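Long-range contacts in protein yxeP (Bacillus subtilis, PDB 1YSJ), which probably catalyses the deacetylation of N-acetylcysteine to cysteine and acetate, using two divalent metal ions, in the breakdown of S-(2-succino)cysteine for sulfur: residues R33-R38 with E383-A388; D99-Q104 with A156-A161; I103-N108 with G117-C122. The protein carries 1 engineered substitution. One frame throughout, in Å; residues are numbered along the deposited sequence. Where two conformers were deposited one is given.

Interaction 1: R33-R38 with E383-A388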
loop_
_atom_site.group_PDB
_atom_site.type_symbol
_atom_site.label_atom_id
_atom_site.label_comp_id
_atom_site.label_asym_id
_atom_site.label_seq_id
_atom_site.Cartn_x
_atom_site.Cartn_y
_atom_site.Cartn_z
ATOM N N ARG A 33 3.451 -49.885 14.855
ATOM C CA ARG A 33 4.316 -49.653 13.702
ATOM C C ARG A 33 3.859 -48.438 12.889
ATOM O O ARG A 33 4.686 -47.712 12.334
ATOM C CB ARG A 33 4.353 -50.907 12.825
ATOM C CG ARG A 33 5.344 -50.856 11.679
ATOM C CD ARG A 33 5.278 -52.121 10.846
ATOM N NE ARG A 33 6.338 -52.148 9.845
ATOM C CZ ARG A 33 6.606 -53.182 9.056
ATOM N NH1 ARG A 33 5.891 -54.296 9.141
ATOM N NH2 ARG A 33 7.598 -53.100 8.181
ATOM N N LEU A 34 2.546 -48.222 12.826
ATOM C CA LEU A 34 1.980 -47.045 12.161
ATOM C C LEU A 34 2.203 -45.779 12.986
ATOM O O LEU A 34 2.553 -44.732 12.443
ATOM C CB LEU A 34 0.480 -47.232 11.906
ATOM C CG LEU A 34 0.005 -48.303 10.919
ATOM C CD1 LEU A 34 -1.512 -48.317 10.872
ATOM C CD2 LEU A 34 0.572 -48.047 9.535
ATOM N N ILE A 35 1.985 -45.890 14.296
ATOM C CA ILE A 35 2.195 -44.790 15.232
ATOM C C ILE A 35 3.657 -44.330 15.205
ATOM O O ILE A 35 3.933 -43.132 15.084
ATOM C CB ILE A 35 1.732 -45.177 16.670
ATOM C CG1 ILE A 35 0.202 -45.136 16.760
ATOM C CG2 ILE A 35 2.342 -44.253 17.721
ATOM C CD1 ILE A 35 -0.381 -45.905 17.936
ATOM N N ASN A 36 4.583 -45.284 15.284
ATOM C CA ASN A 36 6.009 -44.970 15.263
ATOM C C ASN A 36 6.489 -44.279 13.990
ATOM O O ASN A 36 7.365 -43.419 14.052
ATOM C CB ASN A 36 6.851 -46.212 15.577
ATOM C CG ASN A 36 6.890 -46.529 17.067
ATOM O OD1 ASN A 36 7.241 -47.640 17.469
ATOM N ND2 ASN A 36 6.527 -45.548 17.895
HETATM N N MSE A 37 5.914 -44.647 12.848
HETATM C CA MSE A 37 6.222 -43.976 11.582
HETATM C C MSE A 37 5.671 -42.553 11.555
HETATM O O MSE A 37 6.369 -41.623 11.155
HETATM C CB MSE A 37 5.703 -44.776 10.388
HETATM C CG MSE A 37 6.524 -46.028 10.088
HETATM SE SE MSE A 37 5.972 -46.920 8.442
HETATM C CE MSE A 37 4.188 -47.492 8.971
ATOM N N ARG A 38 4.422 -42.393 11.989
ATOM C CA ARG A 38 3.796 -41.077 12.112
ATOM C C ARG A 38 4.642 -40.139 12.973
ATOM O O ARG A 38 4.865 -38.984 12.609
ATOM C CB ARG A 38 2.386 -41.202 12.708
ATOM C CG ARG A 38 1.603 -39.887 12.795
ATOM C CD ARG A 38 1.800 -39.177 14.135
ATOM N NE ARG A 38 1.277 -37.811 14.118
ATOM C CZ ARG A 38 0.697 -37.208 15.155
ATOM N NH1 ARG A 38 0.251 -35.965 15.035
ATOM N NH2 ARG A 38 0.547 -37.847 16.307
ATOM N N GLU A 383 -5.597 -43.130 16.726
ATOM C CA GLU A 383 -6.474 -44.272 16.456
ATOM C C GLU A 383 -6.989 -44.256 15.013
ATOM O O GLU A 383 -7.333 -45.304 14.459
ATOM C CB GLU A 383 -7.648 -44.316 17.442
ATOM C CG GLU A 383 -7.253 -44.481 18.918
ATOM C CD GLU A 383 -6.903 -45.915 19.315
ATOM O OE1 GLU A 383 -6.582 -46.743 18.430
ATOM O OE2 GLU A 383 -6.945 -46.211 20.530
ATOM N N ALA A 384 -7.023 -43.066 14.413
ATOM C CA ALA A 384 -7.432 -42.891 13.015
ATOM C C ALA A 384 -6.468 -43.548 12.019
ATOM O O ALA A 384 -6.818 -43.743 10.853
ATOM C CB ALA A 384 -7.604 -41.414 12.693
ATOM N N LEU A 385 -5.265 -43.881 12.486
ATOM C CA LEU A 385 -4.260 -44.558 11.668
ATOM C C LEU A 385 -4.706 -45.952 11.247
ATOM O O LEU A 385 -4.445 -46.381 10.125
ATOM C CB LEU A 385 -2.924 -44.632 12.403
ATOM C CG LEU A 385 -2.054 -43.373 12.400
ATOM C CD1 LEU A 385 -1.015 -43.439 13.524
ATOM C CD2 LEU A 385 -1.384 -43.173 11.041
ATOM N N THR A 386 -5.376 -46.653 12.155
ATOM C CA THR A 386 -6.012 -47.927 11.833
ATOM C C THR A 386 -7.145 -47.690 10.830
ATOM O O THR A 386 -7.181 -48.313 9.766
ATOM C CB THR A 386 -6.533 -48.625 13.110
ATOM O OG1 THR A 386 -5.441 -48.818 14.015
ATOM C CG2 THR A 386 -7.168 -49.977 12.791
ATOM N N VAL A 387 -8.041 -46.763 11.167
ATOM C CA VAL A 387 -9.192 -46.432 10.326
ATOM C C VAL A 387 -8.780 -46.165 8.882
ATOM O O VAL A 387 -9.283 -46.810 7.960
ATOM C CB VAL A 387 -9.986 -45.206 10.871
ATOM C CG1 VAL A 387 -11.209 -44.924 10.000
ATOM C CG2 VAL A 387 -10.413 -45.432 12.329
ATOM N N ALA A 388 -7.853 -45.228 8.703
ATOM C CA ALA A 388 -7.477 -44.740 7.384
ATOM C C ALA A 388 -6.728 -45.776 6.548
ATOM O O ALA A 388 -6.966 -45.896 5.344
ATOM C CB ALA A 388 -6.660 -43.456 7.512
#

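Interaction 2: D99-Q104 with A156-A161. With NI (nickel (II) ion), chain D.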
loop_
_atom_site.group_PDB
_atom_site.type_symbol
_atom_site.label_atom_id
_atom_site.label_comp_id
_atom_site.label_asym_id
_atom_site.label_seq_id
_atom_site.Cartn_x
_atom_site.Cartn_y
_atom_site.Cartn_z
ATOM N N ASP A 99 4.820 -33.060 2.974
ATOM C CA ASP A 99 5.487 -31.824 3.417
ATOM C C ASP A 99 4.878 -31.174 4.673
ATOM O O ASP A 99 3.682 -31.282 4.922
ATOM C CB ASP A 99 5.566 -30.803 2.270
ATOM C CG ASP A 99 4.193 -30.358 1.763
ATOM O OD1 ASP A 99 3.211 -31.135 1.843
ATOM O OD2 ASP A 99 4.107 -29.219 1.258
ATOM N N ALA A 100 5.726 -30.499 5.448
ATOM C CA ALA A 100 5.312 -29.785 6.658
ATOM C C ALA A 100 5.261 -28.264 6.437
ATOM O O ALA A 100 5.287 -27.794 5.294
ATOM C CB ALA A 100 6.237 -30.130 7.802
ATOM N N LEU A 101 5.207 -27.503 7.531
ATOM C CA LEU A 101 4.984 -26.053 7.465
ATOM C C LEU A 101 5.975 -25.221 8.278
ATOM O O LEU A 101 6.470 -25.686 9.304
ATOM C CB LEU A 101 3.555 -25.722 7.902
ATOM C CG LEU A 101 2.460 -26.020 6.876
ATOM C CD1 LEU A 101 1.129 -26.217 7.582
ATOM C CD2 LEU A 101 2.370 -24.927 5.801
ATOM N N PRO A 102 6.261 -23.981 7.821
ATOM C CA PRO A 102 7.161 -23.073 8.544
ATOM C C PRO A 102 6.493 -22.450 9.774
ATOM O O PRO A 102 6.367 -21.224 9.871
ATOM C CB PRO A 102 7.481 -21.999 7.500
ATOM C CG PRO A 102 6.249 -21.943 6.648
ATOM C CD PRO A 102 5.759 -23.370 6.572
ATOM N N ILE A 103 6.071 -23.298 10.707
ATOM C CA ILE A 103 5.428 -22.843 11.930
ATOM C C ILE A 103 6.100 -23.519 13.126
ATOM O O ILE A 103 6.445 -24.699 13.059
ATOM C CB ILE A 103 3.908 -23.167 11.930
ATOM C CG1 ILE A 103 3.244 -22.726 10.622
ATOM C CG2 ILE A 103 3.218 -22.515 13.130
ATOM C CD1 ILE A 103 1.916 -23.399 10.336
ATOM N N GLN A 104 6.293 -22.765 14.206
ATOM C CA GLN A 104 6.838 -23.307 15.450
ATOM C C GLN A 104 5.769 -24.113 16.188
ATOM O O GLN A 104 4.685 -23.600 16.485
ATOM C CB GLN A 104 7.374 -22.174 16.343
ATOM C CG GLN A 104 7.814 -22.600 17.744
ATOM C CD GLN A 104 9.079 -23.450 17.745
ATOM O OE1 GLN A 104 10.082 -23.093 17.123
ATOM N NE2 GLN A 104 9.039 -24.573 18.459
ATOM N N ALA A 156 5.400 -31.070 -1.515
ATOM C CA ALA A 156 4.989 -29.701 -1.850
ATOM C C ALA A 156 3.481 -29.468 -2.079
ATOM O O ALA A 156 3.093 -28.741 -3.004
ATOM C CB ALA A 156 5.802 -29.190 -3.054
ATOM N N GLU A 157 2.640 -30.078 -1.246
ATOM C CA GLU A 157 1.204 -29.791 -1.288
ATOM C C GLU A 157 0.940 -28.371 -0.788
ATOM O O GLU A 157 0.108 -27.647 -1.344
ATOM C CB GLU A 157 0.415 -30.802 -0.453
ATOM C CG GLU A 157 -1.113 -30.705 -0.581
ATOM C CD GLU A 157 -1.734 -29.579 0.252
ATOM O OE1 GLU A 157 -1.236 -29.290 1.364
ATOM O OE2 GLU A 157 -2.733 -28.986 -0.210
ATOM N N GLU A 158 1.667 -27.974 0.253
ATOM C CA GLU A 158 1.424 -26.696 0.915
ATOM C C GLU A 158 1.674 -25.483 0.021
ATOM O O GLU A 158 1.130 -24.410 0.270
ATOM C CB GLU A 158 2.219 -26.594 2.222
ATOM C CG GLU A 158 1.857 -27.663 3.262
ATOM C CD GLU A 158 0.459 -27.493 3.855
ATOM O OE1 GLU A 158 -0.245 -26.503 3.548
ATOM O OE2 GLU A 158 0.052 -28.362 4.648
ATOM N N ILE A 159 2.486 -25.653 -1.018
ATOM C CA ILE A 159 2.732 -24.561 -1.966
ATOM C C ILE A 159 2.092 -24.840 -3.324
ATOM O O ILE A 159 2.349 -24.131 -4.301
ATOM C CB ILE A 159 4.239 -24.229 -2.101
ATOM C CG1 ILE A 159 5.039 -25.473 -2.516
ATOM C CG2 ILE A 159 4.758 -23.619 -0.796
ATOM C CD1 ILE A 159 6.413 -25.173 -3.081
ATOM N N ALA A 160 1.252 -25.876 -3.359
ATOM C CA ALA A 160 0.470 -26.263 -4.541
ATOM C C ALA A 160 1.331 -26.531 -5.774
ATOM O O ALA A 160 0.941 -26.200 -6.903
ATOM C CB ALA A 160 -0.616 -25.211 -4.842
ATOM N N ALA A 161 2.490 -27.154 -5.559
ATOM C CA ALA A 161 3.454 -27.351 -6.636
ATOM C C ALA A 161 3.782 -28.825 -6.906
ATOM O O ALA A 161 4.228 -29.177 -7.998
ATOM C CB ALA A 161 4.714 -26.558 -6.351
HETATM NI NI NI D . -2.091 -27.318 4.870
HETATM O O HOH W 1 1.931 -29.654 6.131
HETATM O O HOH W 2 -3.116 -28.954 3.321
HETATM O O HOH W 3 -4.129 -26.547 4.016
#

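Interaction 3: I103-N108 with G117-C122. With NI (nickel (II) ion), chain C; NI (nickel (II) ion), chain D.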
loop_
_atom_site.group_PDB
_atom_site.type_symbol
_atom_site.label_atom_id
_atom_site.label_comp_id
_atom_site.label_asym_id
_atom_site.label_seq_id
_atom_site.Cartn_x
_atom_site.Cartn_y
_atom_site.Cartn_z
ATOM N N ILE A 103 6.071 -23.298 10.707
ATOM C CA ILE A 103 5.428 -22.843 11.930
ATOM C C ILE A 103 6.100 -23.519 13.126
ATOM O O ILE A 103 6.445 -24.699 13.059
ATOM C CB ILE A 103 3.908 -23.167 11.930
ATOM C CG1 ILE A 103 3.244 -22.726 10.622
ATOM C CG2 ILE A 103 3.218 -22.515 13.130
ATOM C CD1 ILE A 103 1.916 -23.399 10.336
ATOM N N GLN A 104 6.293 -22.765 14.206
ATOM C CA GLN A 104 6.838 -23.307 15.450
ATOM C C GLN A 104 5.769 -24.113 16.188
ATOM O O GLN A 104 4.685 -23.600 16.485
ATOM C CB GLN A 104 7.374 -22.174 16.343
ATOM C CG GLN A 104 7.814 -22.600 17.744
ATOM C CD GLN A 104 9.079 -23.450 17.745
ATOM O OE1 GLN A 104 10.082 -23.093 17.123
ATOM N NE2 GLN A 104 9.039 -24.573 18.459
ATOM N N GLU A 105 6.083 -25.373 16.483
ATOM C CA GLU A 105 5.159 -26.255 17.197
ATOM C C GLU A 105 4.955 -25.830 18.650
ATOM O O GLU A 105 5.922 -25.526 19.354
ATOM C CB GLU A 105 5.640 -27.705 17.121
ATOM C CG GLU A 105 4.714 -28.701 17.796
ATOM C CD GLU A 105 4.805 -30.086 17.205
ATOM O OE1 GLU A 105 5.712 -30.331 16.382
ATOM O OE2 GLU A 105 3.959 -30.934 17.560
ATOM N N GLN A 106 3.691 -25.814 19.082
ATOM C CA GLN A 106 3.324 -25.441 20.452
ATOM C C GLN A 106 2.474 -26.506 21.165
ATOM O O GLN A 106 1.634 -26.177 22.000
ATOM C CB GLN A 106 2.588 -24.095 20.462
ATOM C CG GLN A 106 3.447 -22.883 20.117
ATOM C CD GLN A 106 2.715 -21.563 20.349
ATOM O OE1 GLN A 106 2.269 -20.909 19.403
ATOM N NE2 GLN A 106 2.580 -21.175 21.613
ATOM N N THR A 107 2.708 -27.775 20.845
ATOM C CA THR A 107 1.915 -28.877 21.400
ATOM C C THR A 107 2.463 -29.429 22.722
ATOM O O THR A 107 1.699 -29.948 23.550
ATOM C CB THR A 107 1.815 -30.057 20.402
ATOM O OG1 THR A 107 3.133 -30.508 20.053
ATOM C CG2 THR A 107 1.060 -29.652 19.141
ATOM N N ASN A 108 3.780 -29.310 22.900
ATOM C CA ASN A 108 4.510 -29.898 24.030
ATOM C C ASN A 108 4.386 -31.427 24.112
ATOM O O ASN A 108 4.453 -32.010 25.194
ATOM C CB ASN A 108 4.131 -29.226 25.360
ATOM C CG ASN A 108 4.455 -27.736 25.383
ATOM O OD1 ASN A 108 3.689 -26.935 25.922
ATOM N ND2 ASN A 108 5.592 -27.358 24.801
ATOM N N GLY A 117 10.615 -24.039 14.381
ATOM C CA GLY A 117 10.072 -23.237 13.296
ATOM C C GLY A 117 9.470 -24.065 12.173
ATOM O O GLY A 117 8.910 -23.511 11.232
ATOM N N THR A 118 9.599 -25.389 12.269
ATOM C CA THR A 118 8.971 -26.309 11.324
ATOM C C THR A 118 8.066 -27.288 12.074
ATOM O O THR A 118 8.410 -27.761 13.159
ATOM C CB THR A 118 10.020 -27.058 10.464
ATOM O OG1 THR A 118 10.886 -26.106 9.838
ATOM C CG2 THR A 118 9.352 -27.890 9.365
HETATM N N MSE A 119 6.899 -27.571 11.497
HETATM C CA MSE A 119 5.918 -28.455 12.118
HETATM C C MSE A 119 4.952 -29.058 11.112
HETATM O O MSE A 119 4.510 -28.383 10.184
HETATM C CB MSE A 119 5.121 -27.715 13.197
HETATM C CG MSE A 119 3.874 -28.453 13.660
HETATM SE SE MSE A 119 2.700 -27.442 14.838
HETATM C CE MSE A 119 3.062 -25.683 14.187
ATOM N N HIS A 120 4.619 -30.328 11.327
ATOM C CA HIS A 120 3.529 -30.984 10.622
ATOM C C HIS A 120 2.184 -30.551 11.209
ATOM O O HIS A 120 1.507 -31.330 11.885
ATOM C CB HIS A 120 3.695 -32.511 10.683
ATOM C CG HIS A 120 4.484 -33.076 9.544
ATOM N ND1 HIS A 120 4.041 -33.031 8.239
ATOM C CD2 HIS A 120 5.682 -33.705 9.512
ATOM C CE1 HIS A 120 4.937 -33.600 7.451
ATOM N NE2 HIS A 120 5.944 -34.015 8.199
ATOM N N ALA A 121 1.807 -29.302 10.940
ATOM C CA ALA A 121 0.598 -28.698 11.506
ATOM C C ALA A 121 -0.652 -28.947 10.658
ATOM O O ALA A 121 -1.713 -28.379 10.916
ATOM C CB ALA A 121 0.810 -27.197 11.721
ATOM N N CYS A 122 -0.524 -29.800 9.651
ATOM C CA CYS A 122 -1.644 -30.128 8.777
ATOM C C CYS A 122 -1.900 -31.642 8.711
ATOM O O CYS A 122 -2.741 -32.098 7.943
ATOM C CB CYS A 122 -1.410 -29.542 7.382
ATOM S SG CYS A 122 -2.928 -29.163 6.465
HETATM NI NI NI C . -2.855 -30.526 4.324
HETATM NI NI NI D . -2.091 -27.318 4.870
HETATM O O HOH W 4 5.887 -31.558 13.659
HETATM O O HOH W 5 8.592 -26.387 15.535
HETATM O O HOH W 2 -3.116 -28.954 3.321
HETATM O O HOH W 6 -2.984 -31.432 2.242
HETATM O O HOH W 3 -4.129 -26.547 4.016
#

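Interaction 1: R33-R38 with E383-A388
Leu34, Ile35 and Arg38 of one helix face Leu385 of another, apolar groups meeting side chain and backbone without polar bonds between the segments. Leu34 comes first along 33-38 and is directed toward the facing helix. Its methyl CD1 lies beside the backbone of the first turns there, 3.6 Å from Leu385 O and 4.2 Å from Leu385 CB, and it just reaches Thr386 N at 4.4 Å. The CA atoms of Leu34 and Leu385 are 6.7 Å apart, and the closest approach of the Leu34 side chain is to main chain. Ile35 takes up the end of the Leu385 side chain. With CG1 set beside its backbone N (chi1 -76°), the ethyl branch of Ile35 crosses Leu385 obliquely, and CG1 meets Leu385 CD1 at 3.9 Å. One turn on from Leu34, Arg38 offers only its CB, 4.2 Å from the same Leu385 CD1. CG of Arg38 stands opposite its backbone N (chi1 -176°) and the chain then bends, carrying the guanidinium group away to salt bridges from NE to Asp125 and from NH2 to Glu382. Arg38 therefore lends its aliphatic base to the packing and its charge to other partners. Leu385 is the residue that all three side chains of 33-38 meet; its side chain also touches Phe126, Ser130 and His31. The short axes pass 10.2 Å apart at 107°, so the two helices meet over little more than a turn each. Helix 28-43, from the start of the chain, thus packs on the last helix, 384-402, which rests on strand 360-366 of the mixed sheet, as fits the alpha/beta fold of M20 peptidases.

Interaction 2: D99-Q104 with A156-A161
Asp99 turns its carboxylate toward the amides at the start of the turn Glu157-Ala160, and both of its oxygens find donors. OD2 receives Glu158 N at 2.9 Å on its syn lone pair, in a nearly straight bond (163° at the hydrogen), and also takes the hydroxyl of Ser48. OD1 accepts a weak bond from Glu157 N at 3.3 Å and a second bond from His124 ND1. CG of Asp99 sits between its backbone N and carbonyl carbon (chi1 62°), which brings the carboxylate up to these consecutive amides. The next amide back, Ala156 N, is taken by Glu51. The segment that donates the amides is folded as a type I turn from Glu157 to Ala160, closed by Ala160 N to Glu157 O.

Glu158 has both carboxylate oxygens on one nickel ion (chain D), OE1 and OE2 each at 2.4 Å. One water donates to both Glu158 OE2 and Asp99 O, its oxygen 2.7 Å from each, so it links the backbone carbonyl of Asp99 to the nickel-binding carboxylate. Leu101 lies over one face of the Glu158 carboxylate, its CD2 3.7 Å from Glu158 CD, and the two side chains cross at about a right angle. The carboxylate of Glu157 is turned 74° from that of Asp99, and Glu157 OE1 accepts a hydrogen bond from a nickel-bound water, 2.7 Å from its oxygen.

His374 and Cys122 complete the protein ligands of this ion. Asp99 is thus second-shell twice over: it fixes the backbone that carries Glu158 and holds His124, a ligand of the other nickel, by its ND1. Glu157, bonded to a water that the metal binds, is placed consistently with water activation in a dinuclear hydrolase of this family.

Interaction 3: I103-N108 with G117-C122
Glu105 presents one face of its carboxylate to Met119, deposited as selenomethionine: the CG of Met119 lies over that face, 3.8 Å from Glu105 OE1, and the side chains cross at about a right angle. At the rim of the same group, OE2 accepts Thr107 OG1 at 2.7 Å, from the anti side and 28° out of plane, together with His42 NE2. OE1 takes Ser113 N and a water that accepts from His120 N. The other flat group, the Gln104 amide, has OE1 2.9 Å from Gly117 N and a weak bond from NE2 to Glu105 O. With an alanine in place of Glu105, His42, Thr107 and Ser113 N would probably lose their acceptor, and the CG of Met119 the carboxylate packed on it. Both segments belong to the long loop between strand 91-97 and helix 124-139, the metal-binding loop of this M20 enzyme. Near its end is Cys122, whose SG bridges the nickel ions, 2.5 Å from that of chain C and 2.6 Å from that of chain D. Further along the Met119 side chain, SE touches Glu105 CA at 3.6 Å, and the bend at its last torsion (chi3 30°) swings CE tightly onto Ile103 CG2 at 3.3 Å. The CD1 of Ile103 lies 4.2 Å from Ala121 CB, one residue before the bridging cysteine.

In the fold
Interactions 2 and 3 belong to one site, whereas interaction 1 lies apart between two helices, its centre about 21 Å from that of interaction 2 and about 19 Å from that of interaction 3. The pair share Ile103 and Gln104, touch the same nickel ion, and are tied by a probable hydrogen bond from Leu101 N to Met119 O. Interactions 1 and 2 are both buried, yet the first is aliphatic while the second sets carboxylates against backbone amides, metal and water. Interaction 3 is partly buried: it mixes a selenomethionine packed on Ile103 with the hydrogen-bonded carboxylate of Glu105, and has Gln104 exposed. Interaction 1 joins chain ends; interaction 2 joins two loops at the metals, and interaction 3 folds one of those loops onto itself.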